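Local coordinates for reticulocyte-binding protein 2a (Plasmodium vivax, PDB 4Z8N) that probably binds reticulocytes during host-cell invasion by the parasite, through the helical erythrocyte-binding domain that makes up this chain, at residues H41-K46 with S139-D144; K132-L137 with L252-A257; C146-Y151 with P242-S247; R161-N166 with N231-Q236. All coordinates share one frame; numbering follows the deposited sequence.

Overall arrangement
Interactions 1, 2 and 3 cluster at one end of the elongated helical domain, their centres 12 to 13 Å apart. Interactions 1 and 2 are joined by a probable hydrogen bond, H41 NE2 to Y253 OH, 2.7 Å. Interactions 1 and 3 are tied by the C142-C146 disulfide, and V140 CB packs 4.0 Å from L246 CD1. Interactions 2 and 3 share helix 246-297. Interaction 4 lies further along the bundle, with its centre 20 Å from interaction 2 and 27 Å from interaction 1. It meets interaction 3 where Y151 OH lies 3.8 Å from L235 CB. All four lie away from E120, a calcium ligand of this protein, though no calcium is bound to this chain.

Interaction 1. Residues H41-K46 with S139-D144; sequences HYEAKK and SVKCTD
A44 and S139 bring the two backbones together, with their CA atoms 4.9 Å apart. Both side chains are small, consistent with such a close approach. S139 CB rests 3.7 Å from A44 N and 4.0 Å from A44 CB. E43 adds to the same packing. Its CG is anti to the backbone N (chi1 -176°) and the chain beyond is extended, which lays the methylene part alongside S139; E43 CG is 3.9 Å from S139 CB. Next along the loop, V140 meets H41. V140 CG2 sits 4.1 Å above one face of the H41 ring, offset toward its rim, while V140 CG1 approaches H41 ND1.

The contact joins the start of helix 42-69 to the loop after helix 119-136. H41 is the N-cap residue, and its O accepts from K45 N in the first turn. The loop goes on to C142, which forms a disulfide with C146.

No hydrogen bond crosses between the segments. The polar atoms of H41 and S139 have partners outside the two segments. S139 OG bonds to I136 O and N47 ND2, and H41 NE2 bonds to Y253 OH. H41 ND1 makes a weak bond to a PEG molecule, probably from the crystallisation liquor.

Charge adds at most a loose attraction. E43 OE1 and K141 NZ are 5.4 Å apart, too far for a salt bridge.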
loop_
_atom_site.group_PDB
_atom_site.type_symbol
_atom_site.label_atom_id
_atom_site.label_comp_id
_atom_site.label_asym_id
_atom_site.label_seq_id
_atom_site.Cartn_x
_atom_site.Cartn_y
_atom_site.Cartn_z
ATOM N N HIS A 41 -3.500 28.990 11.548
ATOM C CA HIS A 41 -4.753 29.676 11.263
ATOM C C HIS A 41 -5.727 29.289 12.359
ATOM O O HIS A 41 -6.445 28.298 12.244
ATOM C CB HIS A 41 -5.287 29.309 9.883
ATOM C CG HIS A 41 -4.323 29.593 8.777
ATOM N ND1 HIS A 41 -3.935 30.874 8.444
ATOM C CD2 HIS A 41 -3.662 28.769 7.932
ATOM C CE1 HIS A 41 -3.078 30.825 7.442
ATOM N NE2 HIS A 41 -2.896 29.559 7.110
ATOM N N TYR A 42 -5.733 30.085 13.422
ATOM C CA TYR A 42 -6.294 29.671 14.701
ATOM C C TYR A 42 -7.750 29.226 14.627
ATOM O O TYR A 42 -8.061 28.106 15.023
ATOM C CB TYR A 42 -6.121 30.801 15.715
ATOM C CG TYR A 42 -4.687 31.282 15.781
ATOM C CD1 TYR A 42 -3.651 30.390 16.034
ATOM C CD2 TYR A 42 -4.366 32.618 15.576
ATOM C CE1 TYR A 42 -2.335 30.814 16.089
ATOM C CE2 TYR A 42 -3.051 33.053 15.630
ATOM C CZ TYR A 42 -2.040 32.144 15.888
ATOM O OH TYR A 42 -0.731 32.565 15.944
ATOM N N GLU A 43 -8.630 30.072 14.097
ATOM C CA GLU A 43 -10.051 29.736 14.047
ATOM C C GLU A 43 -10.320 28.544 13.129
ATOM O O GLU A 43 -11.160 27.693 13.434
ATOM C CB GLU A 43 -10.890 30.935 13.601
ATOM C CG GLU A 43 -12.387 30.648 13.628
ATOM C CD GLU A 43 -13.229 31.828 13.185
ATOM O OE1 GLU A 43 -12.660 32.819 12.680
ATOM O OE2 GLU A 43 -14.468 31.761 13.339
ATOM N N ALA A 44 -9.608 28.481 12.008
ATOM C CA ALA A 44 -9.752 27.362 11.087
ATOM C C ALA A 44 -9.306 26.064 11.754
ATOM O O ALA A 44 -9.898 25.009 11.531
ATOM C CB ALA A 44 -8.959 27.613 9.814
ATOM N N LYS A 45 -8.273 26.155 12.586
ATOM C CA LYS A 45 -7.750 24.991 13.297
ATOM C C LYS A 45 -8.749 24.445 14.319
ATOM O O LYS A 45 -8.947 23.237 14.400
ATOM C CB LYS A 45 -6.428 25.336 13.992
ATOM C CG LYS A 45 -5.841 24.204 14.838
ATOM C CD LYS A 45 -5.122 23.168 13.983
ATOM C CE LYS A 45 -4.295 22.205 14.836
ATOM N NZ LYS A 45 -4.984 20.905 15.093
ATOM N N LYS A 46 -9.375 25.323 15.103
ATOM C CA LYS A 46 -10.316 24.859 16.122
ATOM C C LYS A 46 -11.554 24.257 15.464
ATOM O O LYS A 46 -12.058 23.225 15.916
ATOM C CB LYS A 46 -10.717 25.986 17.094
ATOM C CG LYS A 46 -10.581 27.395 16.571
ATOM C CD LYS A 46 -10.735 28.457 17.668
ATOM C CE LYS A 46 -9.505 28.520 18.572
ATOM N NZ LYS A 46 -9.464 29.753 19.417
ATOM N N SER A 139 -12.564 30.345 7.449
ATOM C CA SER A 139 -12.229 30.943 8.737
ATOM C C SER A 139 -10.878 31.648 8.693
ATOM O O SER A 139 -10.552 32.433 9.583
ATOM C CB SER A 139 -12.226 29.881 9.838
ATOM O OG SER A 139 -13.517 29.321 10.010
ATOM N N VAL A 140 -10.090 31.355 7.663
ATOM C CA VAL A 140 -8.849 32.083 7.432
ATOM C C VAL A 140 -9.191 33.547 7.196
ATOM O O VAL A 140 -9.844 33.891 6.212
ATOM C CB VAL A 140 -8.064 31.519 6.239
ATOM C CG1 VAL A 140 -6.807 32.337 6.000
ATOM C CG2 VAL A 140 -7.714 30.060 6.483
ATOM N N LYS A 141 -8.744 34.402 8.109
ATOM C CA LYS A 141 -9.247 35.770 8.201
ATOM C C LYS A 141 -8.931 36.649 6.990
ATOM O O LYS A 141 -9.711 37.543 6.657
ATOM C CB LYS A 141 -8.714 36.420 9.478
ATOM C CG LYS A 141 -9.178 35.706 10.741
ATOM C CD LYS A 141 -8.758 36.437 12.004
ATOM C CE LYS A 141 -9.443 35.839 13.224
ATOM N NZ LYS A 141 -8.564 35.844 14.425
ATOM N N CYS A 142 -7.804 36.403 6.329
ATOM C CA CYS A 142 -7.487 37.134 5.105
ATOM C C CYS A 142 -8.441 36.701 3.988
ATOM O O CYS A 142 -8.903 35.564 3.971
ATOM C CB CYS A 142 -6.031 36.908 4.692
ATOM S SG CYS A 142 -5.690 35.274 4.002
ATOM N N THR A 143 -8.736 37.608 3.060
ATOM C CA THR A 143 -9.750 37.350 2.036
ATOM C C THR A 143 -9.157 37.305 0.623
ATOM O O THR A 143 -9.380 36.348 -0.122
ATOM C CB THR A 143 -10.876 38.420 2.091
ATOM O OG1 THR A 143 -11.874 38.013 3.036
ATOM C CG2 THR A 143 -11.541 38.590 0.730
ATOM N N ASP A 144 -8.406 38.342 0.263
ATOM C CA ASP A 144 -7.816 38.455 -1.066
ATOM C C ASP A 144 -6.312 38.644 -0.855
ATOM O O ASP A 144 -5.493 38.319 -1.713
ATOM C CB ASP A 144 -8.478 39.616 -1.839
ATOM C CG ASP A 144 -7.887 39.854 -3.239
ATOM O OD1 ASP A 144 -6.703 39.574 -3.505
ATOM O OD2 ASP A 144 -8.653 40.318 -4.111
#

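Interaction 2. Residues K132-L137 with L252-A257; sequences KIYSIL and LYFDSA
F254 points its ring edge into the face of Y134 in a T-shaped stack. The ring centroids are 4.6 Å apart and the planes stand at 75°. F254 CE2 is the atom that enters, 3.3 Å above the Y134 plane and over its centre. F254 CD2 lies toward the phenol end, 3.4 Å from Y134 CZ. Y134 starts out alongside the facing helix rather than at it. Its CG is anti to the carbonyl carbon (chi1 -83°), and this brings the ring round to meet F254.

Two aliphatic side chains meet the same phenylalanine ring at a slant. I133 slides past F254 in the opposite direction. Its CG2 branch, anti to the backbone N, is 3.6 Å from F254 CZ. L137 and F254 come from opposite directions, and the L137 CD2 methyl is 3.7 Å from F254 CE1. The same CD2 methyl also reaches the Y253 ring, 4.0 Å from Y253 CD2, so one methyl touches both aromatic residues. No hydrogen bond crosses the contact, which is mostly buried.

Helix 119-136 is thus packed against helix 246-297 near one end of the bundle. Helix 26-37 joins them, with F31 on I133 and Y30 on F254. Helix 42-69 adds Y48 on I133, and helix 149-162 places T150 and Y151 against Y253.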
loop_
_atom_site.group_PDB
_atom_site.type_symbol
_atom_site.label_atom_id
_atom_site.label_comp_id
_atom_site.label_asym_id
_atom_site.label_seq_id
_atom_site.Cartn_x
_atom_site.Cartn_y
_atom_site.Cartn_z
ATOM N N LYS A 132 -16.318 19.625 3.151
ATOM C CA LYS A 132 -16.539 20.401 4.363
ATOM C C LYS A 132 -15.284 21.184 4.742
ATOM O O LYS A 132 -15.372 22.272 5.308
ATOM C CB LYS A 132 -16.968 19.487 5.514
ATOM C CG LYS A 132 -17.517 20.224 6.724
ATOM C CD LYS A 132 -18.284 19.284 7.642
ATOM C CE LYS A 132 -19.040 20.058 8.710
ATOM N NZ LYS A 132 -19.987 19.191 9.463
ATOM N N ILE A 133 -14.120 20.625 4.420
ATOM C CA ILE A 133 -12.847 21.282 4.699
ATOM C C ILE A 133 -12.746 22.626 3.977
ATOM O O ILE A 133 -12.251 23.604 4.539
ATOM C CB ILE A 133 -11.652 20.389 4.295
ATOM C CG1 ILE A 133 -11.686 19.067 5.066
ATOM C CG2 ILE A 133 -10.331 21.102 4.551
ATOM C CD1 ILE A 133 -10.479 18.183 4.823
ATOM N N TYR A 134 -13.230 22.669 2.738
ATOM C CA TYR A 134 -13.192 23.889 1.932
ATOM C C TYR A 134 -13.888 25.062 2.616
ATOM O O TYR A 134 -13.404 26.193 2.567
ATOM C CB TYR A 134 -13.829 23.646 0.562
ATOM C CG TYR A 134 -12.905 23.012 -0.454
ATOM C CD1 TYR A 134 -12.739 21.632 -0.506
ATOM C CD2 TYR A 134 -12.204 23.792 -1.366
ATOM C CE1 TYR A 134 -11.898 21.049 -1.435
ATOM C CE2 TYR A 134 -11.361 23.217 -2.299
ATOM C CZ TYR A 134 -11.213 21.845 -2.329
ATOM O OH TYR A 134 -10.375 21.265 -3.253
ATOM N N SER A 135 -15.025 24.794 3.249
ATOM C CA SER A 135 -15.785 25.846 3.916
ATOM C C SER A 135 -15.176 26.199 5.271
ATOM O O SER A 135 -15.324 27.321 5.750
ATOM C CB SER A 135 -17.248 25.430 4.088
ATOM O OG SER A 135 -17.371 24.359 5.008
ATOM N N ILE A 136 -14.494 25.238 5.883
ATOM C CA ILE A 136 -13.838 25.469 7.165
ATOM C C ILE A 136 -12.694 26.467 7.004
ATOM O O ILE A 136 -12.446 27.295 7.882
ATOM C CB ILE A 136 -13.309 24.152 7.773
ATOM C CG1 ILE A 136 -14.478 23.250 8.170
ATOM C CG2 ILE A 136 -12.434 24.418 8.989
ATOM C CD1 ILE A 136 -14.050 21.967 8.841
ATOM N N LEU A 137 -12.017 26.404 5.861
ATOM C CA LEU A 137 -10.904 27.305 5.588
ATOM C C LEU A 137 -11.371 28.708 5.199
ATOM O O LEU A 137 -10.553 29.568 4.872
ATOM C CB LEU A 137 -10.007 26.726 4.492
ATOM C CG LEU A 137 -8.652 26.214 4.988
ATOM C CD1 LEU A 137 -8.837 25.152 6.060
ATOM C CD2 LEU A 137 -7.817 25.678 3.834
ATOM N N LEU A 252 -3.550 25.500 -3.036
ATOM C CA LEU A 252 -2.126 25.326 -2.767
ATOM C C LEU A 252 -1.930 24.446 -1.537
ATOM O O LEU A 252 -1.105 23.530 -1.542
ATOM C CB LEU A 252 -1.438 26.681 -2.573
ATOM C CG LEU A 252 -0.983 27.413 -3.838
ATOM C CD1 LEU A 252 -0.287 28.716 -3.483
ATOM C CD2 LEU A 252 -0.066 26.528 -4.672
ATOM N N TYR A 253 -2.703 24.727 -0.490
ATOM C CA TYR A 253 -2.681 23.921 0.724
ATOM C C TYR A 253 -3.046 22.470 0.422
ATOM O O TYR A 253 -2.321 21.544 0.785
ATOM C CB TYR A 253 -3.655 24.475 1.771
ATOM C CG TYR A 253 -3.191 25.703 2.529
ATOM C CD1 TYR A 253 -2.105 26.455 2.096
ATOM C CD2 TYR A 253 -3.843 26.103 3.691
ATOM C CE1 TYR A 253 -1.688 27.579 2.799
ATOM C CE2 TYR A 253 -3.436 27.221 4.398
ATOM C CZ TYR A 253 -2.359 27.955 3.950
ATOM O OH TYR A 253 -1.958 29.065 4.659
ATOM N N PHE A 254 -4.177 22.288 -0.251
ATOM C CA PHE A 254 -4.741 20.963 -0.475
ATOM C C PHE A 254 -3.887 20.123 -1.420
ATOM O O PHE A 254 -3.718 18.925 -1.208
ATOM C CB PHE A 254 -6.168 21.079 -1.018
ATOM C CG PHE A 254 -7.143 21.696 -0.048
ATOM C CD1 PHE A 254 -6.828 21.817 1.298
ATOM C CD2 PHE A 254 -8.376 22.152 -0.485
ATOM C CE1 PHE A 254 -7.724 22.384 2.188
ATOM C CE2 PHE A 254 -9.276 22.720 0.401
ATOM C CZ PHE A 254 -8.949 22.836 1.739
ATOM N N ASP A 255 -3.356 20.751 -2.464
ATOM C CA ASP A 255 -2.485 20.055 -3.406
ATOM C C ASP A 255 -1.218 19.558 -2.719
ATOM O O ASP A 255 -0.781 18.432 -2.948
ATOM C CB ASP A 255 -2.124 20.966 -4.581
ATOM C CG ASP A 255 -3.267 21.131 -5.567
ATOM O OD1 ASP A 255 -4.384 20.654 -5.274
ATOM O OD2 ASP A 255 -3.052 21.747 -6.632
ATOM N N SER A 256 -0.638 20.404 -1.875
ATOM C CA SER A 256 0.578 20.065 -1.143
ATOM C C SER A 256 0.362 18.883 -0.213
ATOM O O SER A 256 1.136 17.926 -0.217
ATOM C CB SER A 256 1.070 21.267 -0.335
ATOM O OG SER A 256 1.374 22.353 -1.185
ATOM N N ALA A 257 -0.694 18.963 0.588
ATOM C CA ALA A 257 -0.991 17.930 1.569
ATOM C C ALA A 257 -1.346 16.613 0.887
ATOM O O ALA A 257 -0.983 15.544 1.371
ATOM C CB ALA A 257 -2.121 18.377 2.482
#

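Interaction 3. Residues C146-Y151 with P242-S247; sequences CETDTY and PQVPLS
V244 N donates to C146 O in the one strong hydrogen bond of the contact. It is 3.0 Å long and straight, 170° at the hydrogen. A second bond, T148 N to P242 O, is weak at 3.5 Å. Together they bracket E147 and Q243, which face each other as a non-hydrogen-bonded antiparallel pair. Q243 CA also makes a CA-H...O contact with C146 O, 3.6 Å.

Packing flanks this short pairing. T148 and V244 cross at about a right angle, and their CG2 methyls are 3.9 Å apart. The T148 chi1 of 63° puts OG1 between the backbone N and the carbonyl carbon and leaves CG2 to meet the valine. At the other end C146 SG lies 3.6 Å from L246 CB. That sulfur is bonded to C142 SG, so the disulfide packs on the first turn of helix 246-297. E147 N bonds to a PEG molecule, probably from the crystallisation liquor.

The motif is a single antiparallel beta bridge. It pairs the residues that lead into helices 149-162 and 246-297, at one end of a helical domain.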
loop_
_atom_site.group_PDB
_atom_site.type_symbol
_atom_site.label_atom_id
_atom_site.label_comp_id
_atom_site.label_asym_id
_atom_site.label_seq_id
_atom_site.Cartn_x
_atom_site.Cartn_y
_atom_site.Cartn_z
ATOM N N CYS A 146 -4.227 37.125 1.221
ATOM C CA CYS A 146 -3.625 36.003 1.953
ATOM C C CYS A 146 -2.123 35.826 1.712
ATOM O O CYS A 146 -1.672 35.738 0.570
ATOM C CB CYS A 146 -4.347 34.700 1.602
ATOM S SG CYS A 146 -6.084 34.659 2.086
ATOM N N GLU A 147 -1.360 35.766 2.801
ATOM C CA GLU A 147 0.089 35.592 2.729
ATOM C C GLU A 147 0.450 34.111 2.637
ATOM O O GLU A 147 -0.269 33.255 3.152
ATOM C CB GLU A 147 0.765 36.236 3.942
ATOM C CG GLU A 147 2.235 36.573 3.743
ATOM C CD GLU A 147 2.791 37.427 4.870
ATOM O OE1 GLU A 147 2.087 37.602 5.887
ATOM O OE2 GLU A 147 3.927 37.927 4.738
ATOM N N THR A 148 1.572 33.817 1.987
ATOM C CA THR A 148 1.934 32.441 1.667
ATOM C C THR A 148 2.957 31.835 2.628
ATOM O O THR A 148 3.684 30.911 2.262
ATOM C CB THR A 148 2.492 32.347 0.235
ATOM O OG1 THR A 148 3.696 33.118 0.139
ATOM C CG2 THR A 148 1.477 32.877 -0.766
ATOM N N ASP A 149 3.003 32.344 3.856
ATOM C CA ASP A 149 3.958 31.863 4.853
ATOM C C ASP A 149 3.768 30.382 5.172
ATOM O O ASP A 149 4.697 29.588 5.025
ATOM C CB ASP A 149 3.850 32.682 6.143
ATOM C CG ASP A 149 4.388 34.091 5.987
ATOM O OD1 ASP A 149 5.098 34.353 4.994
ATOM O OD2 ASP A 149 4.106 34.936 6.865
ATOM N N THR A 150 2.564 30.019 5.610
ATOM C CA THR A 150 2.261 28.648 6.013
ATOM C C THR A 150 2.498 27.663 4.872
ATOM O O THR A 150 3.030 26.570 5.085
ATOM C CB THR A 150 0.805 28.522 6.513
ATOM O OG1 THR A 150 0.695 29.117 7.811
ATOM C CG2 THR A 150 0.381 27.066 6.605
ATOM N N TYR A 151 2.119 28.060 3.661
ATOM C CA TYR A 151 2.338 27.226 2.488
ATOM C C TYR A 151 3.824 26.964 2.265
ATOM O O TYR A 151 4.225 25.835 1.985
ATOM C CB TYR A 151 1.729 27.869 1.239
ATOM C CG TYR A 151 2.105 27.158 -0.042
ATOM C CD1 TYR A 151 1.491 25.965 -0.401
ATOM C CD2 TYR A 151 3.079 27.675 -0.888
ATOM C CE1 TYR A 151 1.834 25.309 -1.567
ATOM C CE2 TYR A 151 3.428 27.024 -2.057
ATOM C CZ TYR A 151 2.802 25.842 -2.390
ATOM O OH TYR A 151 3.143 25.188 -3.551
ATOM N N PRO A 242 4.249 36.485 -3.156
ATOM C CA PRO A 242 4.146 36.631 -1.700
ATOM C C PRO A 242 2.697 36.761 -1.233
ATOM O O PRO A 242 2.391 36.458 -0.078
ATOM C CB PRO A 242 4.928 37.919 -1.422
ATOM C CG PRO A 242 5.875 38.043 -2.571
ATOM C CD PRO A 242 5.128 37.505 -3.755
ATOM N N GLN A 243 1.822 37.207 -2.131
ATOM C CA GLN A 243 0.406 37.373 -1.825
ATOM C C GLN A 243 -0.472 36.660 -2.855
ATOM O O GLN A 243 -0.286 36.824 -4.060
ATOM C CB GLN A 243 0.041 38.860 -1.776
ATOM C CG GLN A 243 0.987 39.725 -0.950
ATOM C CD GLN A 243 0.626 39.756 0.523
ATOM O OE1 GLN A 243 0.084 38.793 1.065
ATOM N NE2 GLN A 243 0.925 40.873 1.180
ATOM N N VAL A 244 -1.422 35.863 -2.374
ATOM C CA VAL A 244 -2.399 35.208 -3.242
ATOM C C VAL A 244 -3.800 35.349 -2.650
ATOM O O VAL A 244 -3.945 35.574 -1.448
ATOM C CB VAL A 244 -2.083 33.703 -3.452
ATOM C CG1 VAL A 244 -0.711 33.517 -4.081
ATOM C CG2 VAL A 244 -2.182 32.944 -2.138
ATOM N N PRO A 245 -4.839 35.242 -3.494
ATOM C CA PRO A 245 -6.205 35.211 -2.961
ATOM C C PRO A 245 -6.483 33.904 -2.222
ATOM O O PRO A 245 -5.787 32.915 -2.457
ATOM C CB PRO A 245 -7.077 35.339 -4.215
ATOM C CG PRO A 245 -6.213 34.848 -5.329
ATOM C CD PRO A 245 -4.821 35.269 -4.967
ATOM N N LEU A 246 -7.487 33.904 -1.349
ATOM C CA LEU A 246 -7.777 32.749 -0.502
ATOM C C LEU A 246 -8.146 31.500 -1.299
ATOM O O LEU A 246 -7.714 30.397 -0.961
ATOM C CB LEU A 246 -8.904 33.079 0.480
ATOM C CG LEU A 246 -9.331 31.934 1.403
ATOM C CD1 LEU A 246 -8.153 31.437 2.230
ATOM C CD2 LEU A 246 -10.480 32.359 2.303
ATOM N N SER A 247 -8.949 31.674 -2.345
ATOM C CA SER A 247 -9.375 30.554 -3.179
ATOM C C SER A 247 -8.170 29.814 -3.750
ATOM O O SER A 247 -8.175 28.588 -3.869
ATOM C CB SER A 247 -10.279 31.039 -4.311
ATOM O OG SER A 247 -9.567 31.876 -5.205
#

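Interaction 4. Residues R161-N166 with N231-Q236; sequences RVKEVN and NVLKLQ
V162 and V232 reach toward each other tip to tip, with V162 CG2 4.2 Å from V232 CG1. The rotamers choose these methyls. V162 has chi1 -60°, which places CG2 between its backbone N and carbonyl carbon, on the side facing the other helix. V232 has chi1 163°, with CG1 anti to the backbone N.

L233 comes in beside this pair. Its CD2 methyl touches two partners, 4.0 Å from V162 CG2 and 3.9 Å from K163 CE. V162 and L233 slide past each other in opposite directions. K163 leaves its backbone at an angle to the contact, but its fully extended chain carries CE across L233. The amine then ends near Q236, which is also extended (chi1 -175°). The two chains cross at about a right angle. K163 NZ is 4.2 Å from Q236 OE1, so no hydrogen bond forms, and none links the two segments elsewhere.

The contact joins the C-terminal part of helix 149-162 to helix 199-237, near that helix's end. Just beyond, the N166 side chain caps N168 N at the turn into helix 168-194. K229 of helix 199-237 bonds through NZ to V162 O. One turn back on helix 149-162, V159 packs on V232 and Q236. Helix 246-297 also packs here, with Y263 on V162 and F259 on N231.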
loop_
_atom_site.group_PDB
_atom_site.type_symbol
_atom_site.label_atom_id
_atom_site.label_comp_id
_atom_site.label_asym_id
_atom_site.label_seq_id
_atom_site.Cartn_x
_atom_site.Cartn_y
_atom_site.Cartn_z
ATOM N N ARG A 161 11.320 15.964 3.682
ATOM C CA ARG A 161 10.902 14.607 4.009
ATOM C C ARG A 161 11.016 13.648 2.823
ATOM O O ARG A 161 11.454 12.514 2.990
ATOM C CB ARG A 161 9.470 14.609 4.546
ATOM C CG ARG A 161 9.370 15.120 5.973
ATOM C CD ARG A 161 7.931 15.202 6.443
ATOM N NE ARG A 161 7.848 15.626 7.839
ATOM C CZ ARG A 161 6.708 15.836 8.489
ATOM N NH1 ARG A 161 5.547 15.661 7.871
ATOM N NH2 ARG A 161 6.731 16.223 9.757
ATOM N N VAL A 162 10.641 14.098 1.629
ATOM C CA VAL A 162 10.697 13.223 0.462
ATOM C C VAL A 162 12.132 13.022 -0.022
ATOM O O VAL A 162 12.418 12.071 -0.745
ATOM C CB VAL A 162 9.841 13.758 -0.709
ATOM C CG1 VAL A 162 8.384 13.868 -0.294
ATOM C CG2 VAL A 162 10.371 15.089 -1.205
ATOM N N LYS A 163 13.031 13.910 0.387
ATOM C CA LYS A 163 14.439 13.796 0.020
ATOM C C LYS A 163 15.182 12.833 0.937
ATOM O O LYS A 163 16.321 12.461 0.664
ATOM C CB LYS A 163 15.125 15.164 0.063
ATOM C CG LYS A 163 14.731 16.112 -1.054
ATOM C CD LYS A 163 15.486 17.428 -0.929
ATOM C CE LYS A 163 15.133 18.378 -2.060
ATOM N NZ LYS A 163 15.796 19.704 -1.899
ATOM N N GLU A 164 14.537 12.434 2.027
ATOM C CA GLU A 164 15.189 11.592 3.023
ATOM C C GLU A 164 15.484 10.187 2.503
ATOM O O GLU A 164 16.454 9.560 2.928
ATOM C CB GLU A 164 14.339 11.515 4.292
ATOM C CG GLU A 164 14.476 12.735 5.191
ATOM C CD GLU A 164 13.544 12.691 6.382
ATOM O OE1 GLU A 164 13.249 13.763 6.950
ATOM O OE2 GLU A 164 13.103 11.583 6.750
ATOM N N VAL A 165 14.662 9.693 1.584
ATOM C CA VAL A 165 14.883 8.358 1.035
ATOM C C VAL A 165 15.095 8.391 -0.481
ATOM O O VAL A 165 14.498 9.201 -1.194
ATOM C CB VAL A 165 13.707 7.404 1.379
ATOM C CG1 VAL A 165 12.460 7.771 0.597
ATOM C CG2 VAL A 165 14.094 5.953 1.118
ATOM N N ASN A 166 15.977 7.523 -0.964
ATOM C CA ASN A 166 16.183 7.354 -2.394
ATOM C C ASN A 166 15.290 6.231 -2.906
ATOM O O ASN A 166 15.557 5.055 -2.661
ATOM C CB ASN A 166 17.652 7.058 -2.700
ATOM C CG ASN A 166 17.979 7.178 -4.180
ATOM O OD1 ASN A 166 17.089 7.163 -5.030
ATOM N ND2 ASN A 166 19.263 7.295 -4.491
ATOM N N ASN A 231 6.044 15.615 -7.524
ATOM C CA ASN A 231 5.113 16.737 -7.497
ATOM C C ASN A 231 5.429 17.703 -6.360
ATOM O O ASN A 231 5.326 18.917 -6.527
ATOM C CB ASN A 231 3.671 16.242 -7.386
ATOM C CG ASN A 231 3.096 15.835 -8.727
ATOM O OD1 ASN A 231 2.816 16.680 -9.574
ATOM N ND2 ASN A 231 2.920 14.533 -8.927
ATOM N N VAL A 232 5.813 17.160 -5.207
ATOM C CA VAL A 232 6.252 17.985 -4.087
ATOM C C VAL A 232 7.462 18.808 -4.508
ATOM O O VAL A 232 7.514 20.017 -4.280
ATOM C CB VAL A 232 6.604 17.137 -2.844
ATOM C CG1 VAL A 232 7.430 17.948 -1.855
ATOM C CG2 VAL A 232 5.343 16.613 -2.177
ATOM N N LEU A 233 8.425 18.144 -5.141
ATOM C CA LEU A 233 9.630 18.811 -5.614
ATOM C C LEU A 233 9.313 19.822 -6.713
ATOM O O LEU A 233 9.983 20.850 -6.833
ATOM C CB LEU A 233 10.646 17.784 -6.117
ATOM C CG LEU A 233 11.222 16.844 -5.058
ATOM C CD1 LEU A 233 12.283 15.936 -5.662
ATOM C CD2 LEU A 233 11.790 17.642 -3.893
ATOM N N LYS A 234 8.288 19.534 -7.511
ATOM C CA LYS A 234 7.895 20.447 -8.579
ATOM C C LYS A 234 7.306 21.738 -8.013
ATOM O O LYS A 234 7.554 22.823 -8.539
ATOM C CB LYS A 234 6.898 19.782 -9.532
ATOM C CG LYS A 234 6.173 20.777 -10.430
ATOM C CD LYS A 234 5.720 20.156 -11.737
ATOM C CE LYS A 234 5.793 21.177 -12.866
ATOM N NZ LYS A 234 6.610 22.372 -12.492
ATOM N N LEU A 235 6.539 21.619 -6.933
ATOM C CA LEU A 235 5.935 22.782 -6.289
ATOM C C LEU A 235 6.995 23.777 -5.822
ATOM O O LEU A 235 6.764 24.986 -5.816
ATOM C CB LEU A 235 5.066 22.349 -5.107
ATOM C CG LEU A 235 3.800 21.573 -5.469
ATOM C CD1 LEU A 235 3.014 21.214 -4.216
ATOM C CD2 LEU A 235 2.939 22.375 -6.441
ATOM N N GLN A 236 8.157 23.258 -5.441
ATOM C CA GLN A 236 9.259 24.098 -4.985
ATOM C C GLN A 236 9.853 24.909 -6.136
ATOM O O GLN A 236 10.215 26.075 -5.962
ATOM C CB GLN A 236 10.348 23.245 -4.329
ATOM C CG GLN A 236 11.479 24.055 -3.712
ATOM C CD GLN A 236 12.556 23.182 -3.100
ATOM O OE1 GLN A 236 12.503 21.957 -3.190
ATOM N NE2 GLN A 236 13.541 23.811 -2.470
#